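Local coordinates for protein tyrosinase (Aspergillus oryzae, PDB 6JU8) that probably hydroxylates L-tyrosine and oxidises L-dopa to L-dopaquinone with molecular oxygen at a dinuclear copper centre, a step in melanin biosynthesis, at residues Cys234-Lys239 with Gly254-Leu259; Pro177-Leu182 with Lys193-Tyr198; Pro74-Asp79 with Arg211-Thr216. The protein carries 1 engineered substitution. All coordinates share one frame; numbering follows the deposited sequence.

Interaction 1. Residues Cys234-Lys239 with Gly254-Leu259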
loop_
_atom_site.group_PDB
_atom_site.type_symbol
_atom_site.label_atom_id
_atom_site.label_comp_id
_atom_site.label_asym_id
_atom_site.label_seq_id
_atom_site.Cartn_x
_atom_site.Cartn_y
_atom_site.Cartn_z
ATOM N N CYS A 234 7.000 -14.078 -2.799
ATOM C CA CYS A 234 7.156 -12.639 -2.770
ATOM C C CYS A 234 8.371 -12.171 -3.550
ATOM O O CYS A 234 9.471 -12.719 -3.375
ATOM C CB CYS A 234 7.360 -12.150 -1.330
ATOM S SG CYS A 234 6.018 -12.616 -0.220
ATOM N N GLN A 235 8.178 -11.133 -4.357
ATOM C CA GLN A 235 9.316 -10.388 -4.899
ATOM C C GLN A 235 9.708 -9.252 -3.948
ATOM O O GLN A 235 10.907 -9.001 -3.764
ATOM C CB GLN A 235 8.987 -9.835 -6.300
ATOM C CG GLN A 235 10.143 -9.073 -6.909
ATOM C CD GLN A 235 9.927 -8.732 -8.378
ATOM O OE1 GLN A 235 9.106 -9.285 -9.088
ATOM N NE2 GLN A 235 10.792 -7.836 -8.836
ATOM N N SER A 236 8.719 -8.596 -3.372
ATOM C CA SER A 236 8.885 -7.487 -2.435
ATOM C C SER A 236 8.522 -7.918 -1.019
ATOM O O SER A 236 7.627 -8.720 -0.811
ATOM C CB SER A 236 7.961 -6.337 -2.851
ATOM O OG SER A 236 8.099 -5.238 -1.961
ATOM N N THR A 237 9.177 -7.289 -0.052
ATOM C CA THR A 237 8.679 -7.359 1.319
ATOM C C THR A 237 7.304 -6.680 1.405
ATOM O O THR A 237 6.994 -5.810 0.577
ATOM C CB THR A 237 9.666 -6.687 2.294
ATOM O OG1 THR A 237 9.878 -5.308 1.920
ATOM C CG2 THR A 237 11.019 -7.377 2.268
ATOM N N THR A 238 6.504 -7.129 2.351
ATOM C CA THR A 238 5.170 -6.595 2.561
ATOM C C THR A 238 4.879 -6.447 4.045
ATOM O O THR A 238 5.410 -7.199 4.864
ATOM C CB THR A 238 4.116 -7.452 1.852
ATOM O OG1 THR A 238 2.795 -6.893 2.017
ATOM C CG2 THR A 238 4.056 -8.883 2.383
ATOM N N LYS A 239 4.037 -5.481 4.376
ATOM C CA LYS A 239 3.405 -5.358 5.700
ATOM C C LYS A 239 1.941 -5.722 5.520
ATOM O O LYS A 239 1.253 -4.970 4.788
ATOM C CB LYS A 239 3.570 -3.948 6.284
ATOM C CG LYS A 239 5.028 -3.478 6.396
ATOM C CD LYS A 239 5.035 -1.948 6.596
ATOM C CE LYS A 239 6.447 -1.400 6.795
ATOM N NZ LYS A 239 7.323 -1.744 5.645
ATOM N N GLY A 254 2.569 -7.498 -1.920
ATOM C CA GLY A 254 1.355 -7.321 -1.171
ATOM C C GLY A 254 1.147 -5.940 -0.608
ATOM O O GLY A 254 0.114 -5.662 0.010
ATOM N N GLY A 255 2.113 -5.049 -0.827
ATOM C CA GLY A 255 2.011 -3.667 -0.434
ATOM C C GLY A 255 2.513 -3.354 0.956
ATOM O O GLY A 255 2.783 -4.220 1.791
ATOM N N GLN A 256 2.681 -2.060 1.209
ATOM C CA GLN A 256 3.100 -1.533 2.505
ATOM C C GLN A 256 1.832 -1.030 3.183
ATOM O O GLN A 256 1.472 0.146 3.027
ATOM C CB GLN A 256 4.132 -0.426 2.301
ATOM C CG GLN A 256 5.309 -0.879 1.426
ATOM C CD GLN A 256 5.864 -2.229 1.821
ATOM O OE1 GLN A 256 6.114 -2.493 2.996
ATOM N NE2 GLN A 256 6.051 -3.103 0.842
ATOM N N ASN A 257 1.134 -1.935 3.869
ATOM C CA ASN A 257 -0.197 -1.586 4.391
ATOM C C ASN A 257 -0.060 -0.938 5.763
ATOM O O ASN A 257 -0.420 -1.471 6.804
ATOM C CB ASN A 257 -1.084 -2.821 4.368
ATOM C CG ASN A 257 -1.191 -3.327 2.929
ATOM O OD1 ASN A 257 -1.814 -2.686 2.080
ATOM N ND2 ASN A 257 -0.561 -4.455 2.621
ATOM N N TRP A 258 0.543 0.249 5.741
ATOM C CA TRP A 258 0.970 0.977 6.928
ATOM C C TRP A 258 -0.181 1.440 7.801
ATOM O O TRP A 258 0.008 1.583 9.012
ATOM C CB TRP A 258 1.882 2.130 6.535
ATOM C CG TRP A 258 1.315 3.208 5.663
ATOM C CD1 TRP A 258 1.384 3.300 4.297
ATOM C CD2 TRP A 258 0.593 4.376 6.115
ATOM N NE1 TRP A 258 0.750 4.446 3.866
ATOM C CE2 TRP A 258 0.259 5.121 4.970
ATOM C CE3 TRP A 258 0.216 4.862 7.367
ATOM C CZ2 TRP A 258 -0.451 6.325 5.044
ATOM C CZ3 TRP A 258 -0.491 6.055 7.453
ATOM C CH2 TRP A 258 -0.812 6.778 6.274
ATOM N N LEU A 259 -1.389 1.598 7.260
ATOM C CA LEU A 259 -2.509 1.985 8.124
ATOM C C LEU A 259 -2.852 0.831 9.056
ATOM O O LEU A 259 -3.291 1.071 10.189
ATOM C CB LEU A 259 -3.762 2.297 7.293
ATOM C CG LEU A 259 -3.675 3.552 6.416
ATOM C CD1 LEU A 259 -4.852 3.568 5.455
ATOM C CD2 LEU A 259 -3.665 4.803 7.286
HETATM O O HOH W 1 4.770 -9.162 -0.986
HETATM O O HOH W 2 7.864 -4.462 3.482
#
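Lys-239 and Gln-256 face each other in a single beta bridge between two loop segments. The carbonyl of Gly-255 takes two donors, the backbone N of Lys-239 and the hydroxyl of Thr-238, the latter in the carbonyl plane on a lone pair, OG1 2.7 Å from Gly-255 O. A Thr-238 chi1 of -178° swings the hydroxyl away from its own N and onto this carbonyl. Lys-239 O is likewise gripped twice by one residue, by Asn-257 N at 3.2 Å and by Asn-257 ND2 at 2.9 Å. The second amide hydrogen of ND2 goes to Gly-254 O (3.0 Å), which fixes the rotation of the Asn-257 amide. Gln-256 bends back at chi2 (-47°) and uses both ends of its amide: NE2 donates to Thr-237 O at 2.9 Å, coming from above that carbonyl's plane, while OE1 receives Lys-239 NZ at 3.0 Å. Thr-237 O also accepts from Ser-236 OG. The ammonium of Lys-239 has its stronger partner in Asp-369, a salt bridge, and Ser-236 OG is further bound by Arg-199. Two waters complete the network: one links Ser-236 O to Gly-254 N, the other donates to Gln-256 OE1 (2.7 Å) and accepts from Thr-237 OG1, which also bonds to Phe-200. The result is an isolated bridge between irregular segments, with Asn-257 at the centre of an inverse gamma turn and at the N-cap position of helix 258-267, within the central tyrosinase domain.

Interaction 2. Residues Pro177-Leu182 with Lys193-Tyr198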
loop_
_atom_site.group_PDB
_atom_site.type_symbol
_atom_site.label_atom_id
_atom_site.label_comp_id
_atom_site.label_asym_id
_atom_site.label_seq_id
_atom_site.Cartn_x
_atom_site.Cartn_y
_atom_site.Cartn_z
ATOM N N PRO A 177 6.416 6.076 -0.619
ATOM C CA PRO A 177 7.023 5.287 -1.707
ATOM C C PRO A 177 8.189 5.989 -2.393
ATOM O O PRO A 177 9.120 5.324 -2.877
ATOM C CB PRO A 177 5.860 5.080 -2.673
ATOM C CG PRO A 177 4.619 5.324 -1.883
ATOM C CD PRO A 177 4.980 6.313 -0.819
ATOM N N MET A 178 8.168 7.318 -2.466
ATOM C CA MET A 178 9.207 8.116 -3.122
ATOM C C MET A 178 9.759 9.152 -2.150
ATOM O O MET A 178 9.076 9.534 -1.188
ATOM C CB MET A 178 8.649 8.835 -4.353
ATOM C CG MET A 178 7.957 7.926 -5.358
ATOM S SD MET A 178 9.085 6.849 -6.273
ATOM C CE MET A 178 9.889 8.049 -7.345
ATOM N N VAL A 179 10.988 9.591 -2.373
ATOM C CA VAL A 179 11.631 10.563 -1.490
ATOM C C VAL A 179 12.436 11.528 -2.356
ATOM O O VAL A 179 12.973 11.130 -3.391
ATOM C CB VAL A 179 12.524 9.873 -0.441
ATOM C CG1 VAL A 179 13.596 9.021 -1.103
ATOM C CG2 VAL A 179 13.155 10.881 0.524
ATOM N N LYS A 180 12.501 12.788 -1.936
ATOM C CA LYS A 180 13.209 13.808 -2.704
ATOM C C LYS A 180 14.617 13.979 -2.140
ATOM O O LYS A 180 14.798 14.149 -0.939
ATOM C CB LYS A 180 12.437 15.124 -2.645
ATOM N N VAL A 181 15.592 13.916 -3.036
ATOM C CA VAL A 181 16.999 14.045 -2.689
ATOM C C VAL A 181 17.642 15.186 -3.491
ATOM O O VAL A 181 17.094 15.627 -4.510
ATOM C CB VAL A 181 17.791 12.736 -2.883
ATOM C CG1 VAL A 181 17.225 11.595 -2.040
ATOM C CG2 VAL A 181 17.861 12.332 -4.349
ATOM N N LEU A 182 18.766 15.661 -2.975
ATOM C CA LEU A 182 19.585 16.683 -3.604
ATOM C C LEU A 182 20.428 16.101 -4.728
ATOM O O LEU A 182 20.901 14.978 -4.630
ATOM C CB LEU A 182 20.556 17.310 -2.584
ATOM C CG LEU A 182 19.936 17.910 -1.326
ATOM C CD1 LEU A 182 20.977 18.644 -0.498
ATOM C CD2 LEU A 182 18.794 18.872 -1.691
ATOM N N LYS A 193 13.025 9.976 -5.999
ATOM C CA LYS A 193 13.531 8.640 -6.275
ATOM C C LYS A 193 12.750 7.623 -5.467
ATOM O O LYS A 193 12.229 7.938 -4.399
ATOM C CB LYS A 193 15.031 8.523 -5.970
ATOM C CG LYS A 193 15.888 9.430 -6.853
ATOM C CD LYS A 193 17.362 9.046 -6.683
ATOM C CE LYS A 193 18.218 9.857 -7.647
ATOM N NZ LYS A 193 19.662 9.576 -7.418
ATOM N N PRO A 194 12.726 6.368 -5.903
ATOM C CA PRO A 194 12.144 5.326 -5.039
ATOM C C PRO A 194 12.845 5.320 -3.687
ATOM O O PRO A 194 14.072 5.359 -3.607
ATOM C CB PRO A 194 12.439 4.037 -5.813
ATOM C CG PRO A 194 12.676 4.476 -7.228
ATOM C CD PRO A 194 13.291 5.851 -7.168
ATOM N N ASN A 195 12.036 5.216 -2.634
ATOM C CA ASN A 195 12.555 5.288 -1.275
ATOM C C ASN A 195 13.031 3.933 -0.794
ATOM O O ASN A 195 12.205 3.025 -0.644
ATOM C CB ASN A 195 11.407 5.798 -0.394
ATOM C CG ASN A 195 11.804 5.886 1.061
ATOM O OD1 ASN A 195 12.980 5.674 1.432
ATOM N ND2 ASN A 195 10.816 6.135 1.898
ATOM N N PRO A 196 14.322 3.735 -0.538
ATOM C CA PRO A 196 14.816 2.401 -0.150
ATOM C C PRO A 196 14.403 1.989 1.267
ATOM O O PRO A 196 14.634 0.825 1.625
ATOM C CB PRO A 196 16.338 2.536 -0.281
ATOM C CG PRO A 196 16.555 3.997 0.075
ATOM C CD PRO A 196 15.415 4.729 -0.588
ATOM N N LEU A 197 13.786 2.908 2.029
ATOM C CA LEU A 197 13.273 2.531 3.342
ATOM C C LEU A 197 11.841 2.016 3.281
ATOM O O LEU A 197 11.320 1.482 4.277
ATOM C CB LEU A 197 13.349 3.714 4.307
ATOM C CG LEU A 197 14.768 4.144 4.688
ATOM C CD1 LEU A 197 14.680 5.486 5.382
ATOM C CD2 LEU A 197 15.431 3.077 5.541
ATOM N N TYR A 198 11.174 2.162 2.142
ATOM C CA TYR A 198 9.760 1.785 2.053
ATOM C C TYR A 198 9.537 0.287 1.995
ATOM O O TYR A 198 8.550 -0.230 2.487
ATOM C CB TYR A 198 9.193 2.454 0.812
ATOM C CG TYR A 198 7.765 2.292 0.428
ATOM C CD1 TYR A 198 6.745 2.857 1.200
ATOM C CD2 TYR A 198 7.390 1.617 -0.729
ATOM C CE1 TYR A 198 5.414 2.743 0.853
ATOM C CE2 TYR A 198 6.057 1.497 -1.103
ATOM C CZ TYR A 198 5.082 2.060 -0.303
ATOM O OH TYR A 198 3.759 1.943 -0.677
#
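Val-179 and Lys-193 form an antiparallel hydrogen-bonded pair, which carries two of the three backbone hydrogen bonds of this contact. Val-179 N lies 2.9 Å from Lys-193 O, and the return bond from Lys-193 N to Val-179 O is nearly straight (166°). Beyond the pair, Asn-195 N donates to Pro-177 O at 2.9 Å, continuing the backbone bonding past the end of the strand. Asn-195 OD1 accepts from Leu-197 N in an Asx turn. Met-178 and Pro-194 make the intervening non-hydrogen-bonded pair, where Met-178 CA approaches Lys-193 O at 3.3 Å in a CA-H...O contact.

Aromatic contact comes from Tyr-198, one face of whose ring is covered by Pro-177: Pro-177 CA stands 3.6 Å from the ring centroid, only 6° off the normal, a CH-pi contact over the face. The proline ring reaches on toward the phenol end, with CG 3.7 Å from Tyr-198 CZ. A chi1 of -179° extends the Tyr-198 ring away from its own N to reach Pro-177.

Apolar contacts complete the seam. In one of its two conformers, and so tentatively, Met-178 curls its thioether over the Lys-193-Pro-194 peptide. Val-179 CG1 rests on Asn-195 CA, while Val-181 CG2 meets the extended Lys-193 chain at about a right angle.

These segments belong to the hairpin of strands 178-182 and 190-194. Helix 41-55 lies against it: Val-181 packs on Thr-44 and Glu-48, Glu-48 forms a salt bridge with Lys-193 NZ, and Pro-196 touches Val-47 and Thr-51.

Interaction 3. Residues Pro74-Asp79 with Arg211-Thr216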
loop_
_atom_site.group_PDB
_atom_site.type_symbol
_atom_site.label_atom_id
_atom_site.label_comp_id
_atom_site.label_asym_id
_atom_site.label_seq_id
_atom_site.Cartn_x
_atom_site.Cartn_y
_atom_site.Cartn_z
ATOM N N PRO A 74 18.167 -16.985 3.928
ATOM C CA PRO A 74 18.146 -18.402 3.553
ATOM C C PRO A 74 19.105 -19.319 4.299
ATOM O O PRO A 74 19.328 -20.468 3.879
ATOM C CB PRO A 74 18.549 -18.352 2.058
ATOM C CG PRO A 74 19.465 -17.155 1.985
ATOM C CD PRO A 74 18.868 -16.139 2.920
ATOM N N TRP A 75 19.679 -18.852 5.394
ATOM C CA TRP A 75 20.459 -19.667 6.307
ATOM C C TRP A 75 21.800 -20.085 5.713
ATOM O O TRP A 75 22.198 -21.246 5.838
ATOM C CB TRP A 75 19.640 -20.883 6.761
ATOM C CG TRP A 75 18.282 -20.528 7.297
ATOM C CD1 TRP A 75 17.979 -19.715 8.361
ATOM C CD2 TRP A 75 17.037 -21.013 6.795
ATOM N NE1 TRP A 75 16.615 -19.653 8.542
ATOM C CE2 TRP A 75 16.012 -20.446 7.586
ATOM C CE3 TRP A 75 16.698 -21.869 5.743
ATOM C CZ2 TRP A 75 14.652 -20.698 7.373
ATOM C CZ3 TRP A 75 15.356 -22.115 5.528
ATOM C CH2 TRP A 75 14.354 -21.545 6.331
ATOM N N THR A 76 22.512 -19.136 5.109
ATOM C CA THR A 76 23.788 -19.418 4.477
ATOM C C THR A 76 24.956 -18.851 5.287
ATOM O O THR A 76 24.778 -18.142 6.258
ATOM C CB THR A 76 23.889 -18.814 3.058
ATOM O OG1 THR A 76 23.979 -17.384 3.168
ATOM C CG2 THR A 76 22.671 -19.122 2.205
ATOM N N GLU A 77 26.162 -19.141 4.808
ATOM C CA GLU A 77 27.386 -18.552 5.321
ATOM C C GLU A 77 27.375 -17.038 5.176
ATOM O O GLU A 77 26.717 -16.482 4.303
ATOM C CB GLU A 77 28.622 -19.134 4.627
ATOM C CG GLU A 77 28.883 -18.585 3.246
ATOM C CD GLU A 77 29.691 -17.310 3.204
ATOM O OE1 GLU A 77 30.605 -17.007 3.995
ATOM O OE2 GLU A 77 29.389 -16.521 2.294
ATOM N N TRP A 78 28.110 -16.395 6.087
ATOM C CA TRP A 78 28.412 -14.978 5.942
ATOM C C TRP A 78 29.800 -14.740 6.529
ATOM O O TRP A 78 30.130 -15.307 7.577
ATOM C CB TRP A 78 27.352 -14.087 6.618
ATOM C CG TRP A 78 27.604 -12.642 6.292
ATOM C CD1 TRP A 78 27.207 -11.965 5.172
ATOM C CD2 TRP A 78 28.314 -11.685 7.093
ATOM N NE1 TRP A 78 27.633 -10.670 5.231
ATOM C CE2 TRP A 78 28.307 -10.455 6.398
ATOM C CE3 TRP A 78 28.942 -11.759 8.349
ATOM C CZ2 TRP A 78 28.917 -9.296 6.897
ATOM C CZ3 TRP A 78 29.538 -10.615 8.828
ATOM C CH2 TRP A 78 29.519 -9.417 8.121
ATOM N N ASP A 79 30.608 -13.936 5.863
ATOM C CA ASP A 79 31.950 -13.585 6.327
ATOM C C ASP A 79 32.780 -14.810 6.697
ATOM O O ASP A 79 33.600 -14.788 7.620
ATOM C CB ASP A 79 31.926 -12.590 7.482
ATOM C CG ASP A 79 33.155 -11.693 7.484
ATOM O OD1 ASP A 79 33.746 -11.485 6.394
ATOM O OD2 ASP A 79 33.520 -11.202 8.573
ATOM N N ARG A 211 20.782 -20.854 -6.007
ATOM C CA ARG A 211 21.277 -21.563 -4.833
ATOM C C ARG A 211 22.556 -20.930 -4.313
ATOM O O ARG A 211 23.393 -20.513 -5.120
ATOM C CB ARG A 211 21.562 -23.033 -5.175
ATOM N N PRO A 212 22.760 -20.874 -3.000
ATOM C CA PRO A 212 21.875 -21.377 -1.958
ATOM C C PRO A 212 20.960 -20.320 -1.342
ATOM O O PRO A 212 20.597 -20.424 -0.165
ATOM C CB PRO A 212 22.908 -21.813 -0.889
ATOM C CG PRO A 212 23.973 -20.775 -0.987
ATOM C CD PRO A 212 24.028 -20.343 -2.437
ATOM N N TYR A 213 20.560 -19.291 -2.088
ATOM C CA TYR A 213 19.950 -18.095 -1.531
ATOM C C TYR A 213 18.431 -18.063 -1.604
ATOM O O TYR A 213 17.840 -17.099 -1.106
ATOM C CB TYR A 213 20.474 -16.840 -2.242
ATOM C CG TYR A 213 21.970 -16.716 -2.084
ATOM C CD1 TYR A 213 22.509 -16.449 -0.834
ATOM C CD2 TYR A 213 22.853 -16.892 -3.140
ATOM C CE1 TYR A 213 23.861 -16.343 -0.621
ATOM C CE2 TYR A 213 24.219 -16.787 -2.948
ATOM C CZ TYR A 213 24.719 -16.511 -1.687
ATOM O OH TYR A 213 26.076 -16.390 -1.479
ATOM N N ALA A 214 17.787 -19.044 -2.219
ATOM C CA ALA A 214 16.332 -19.007 -2.347
ATOM C C ALA A 214 15.655 -18.990 -0.974
ATOM O O ALA A 214 16.025 -19.720 -0.045
ATOM C CB ALA A 214 15.832 -20.208 -3.151
ATOM N N ILE A 215 14.648 -18.120 -0.842
ATOM C CA ILE A 215 13.837 -17.990 0.355
ATOM C C ILE A 215 12.676 -18.971 0.245
ATOM O O ILE A 215 11.883 -18.878 -0.688
ATOM C CB ILE A 215 13.292 -16.554 0.504
ATOM C CG1 ILE A 215 14.394 -15.487 0.516
ATOM C CG2 ILE A 215 12.386 -16.424 1.732
ATOM C CD1 ILE A 215 15.288 -15.516 1.733
ATOM N N THR A 216 12.546 -19.907 1.170
ATOM C CA THR A 216 11.415 -20.827 1.185
ATOM C C THR A 216 10.203 -20.207 1.864
ATOM O O THR A 216 10.288 -19.177 2.512
ATOM C CB THR A 216 11.776 -22.133 1.913
ATOM O OG1 THR A 216 12.047 -21.862 3.285
ATOM C CG2 THR A 216 13.047 -22.748 1.314
HETATM O O HOH W 3 20.946 -22.131 2.263
#
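Pro-74 packs against the backbone of Tyr-213 and Ala-214 where two irregular loops of the central tyrosinase domain meet at the surface, mostly through van der Waals contacts. Its ring carbon CB is 3.5 Å from Tyr-213 O, and its CG lies at the edge of the Tyr-213 ring, near the ring plane. Pro-74 CD, meanwhile, meets Ile-215 CD1 at 3.8 Å. Thr-76 crosses Pro-212 at about a right angle, its methyl CG2 resting 3.4 Å from Pro-212 O; a chi1 of 70° leaves OG1 between N and C and turns the methyl to the proline. At the far end, CH2 of the Trp-75 six-membered ring comes to 3.8 Å from Thr-216 OG1.

Cis peptide bonds precede both Pro-74 and Pro-212, shaping the two loops where they meet. Helix 64-69 backs the contact: Phe-65 touches Pro-74 and Ile-215, and Arg-66 touches Tyr-213 and forms a salt bridge with Glu-77. Trp-75 follows closely after the copper ligand His-71. A water bridges the loops, donating to Pro-74 O at 2.8 Å and to Pro-212 O at 3.0 Å.

How the interactions relate
Interactions 1 and 2 adjoin, with centres 16 Å apart: Gln-256 OE1 of interaction 1 lies 3.4 Å from Tyr-198 O of interaction 2, a packing contact. Interaction 3 stands apart from both, its centre 22 Å from that of interaction 1 and 28 Å from that of interaction 2, although its two segments enclose interaction 2 in sequence. Interactions 1 and 3 each come within about 10 Å of a copper ligand, measured between side chains. The side chain of Lys-239 is about 10 Å from that of the copper ligand His-336, and the side chain of Trp-75 is about 8 Å from that of His-71. Interaction 2 lies away from the metal site.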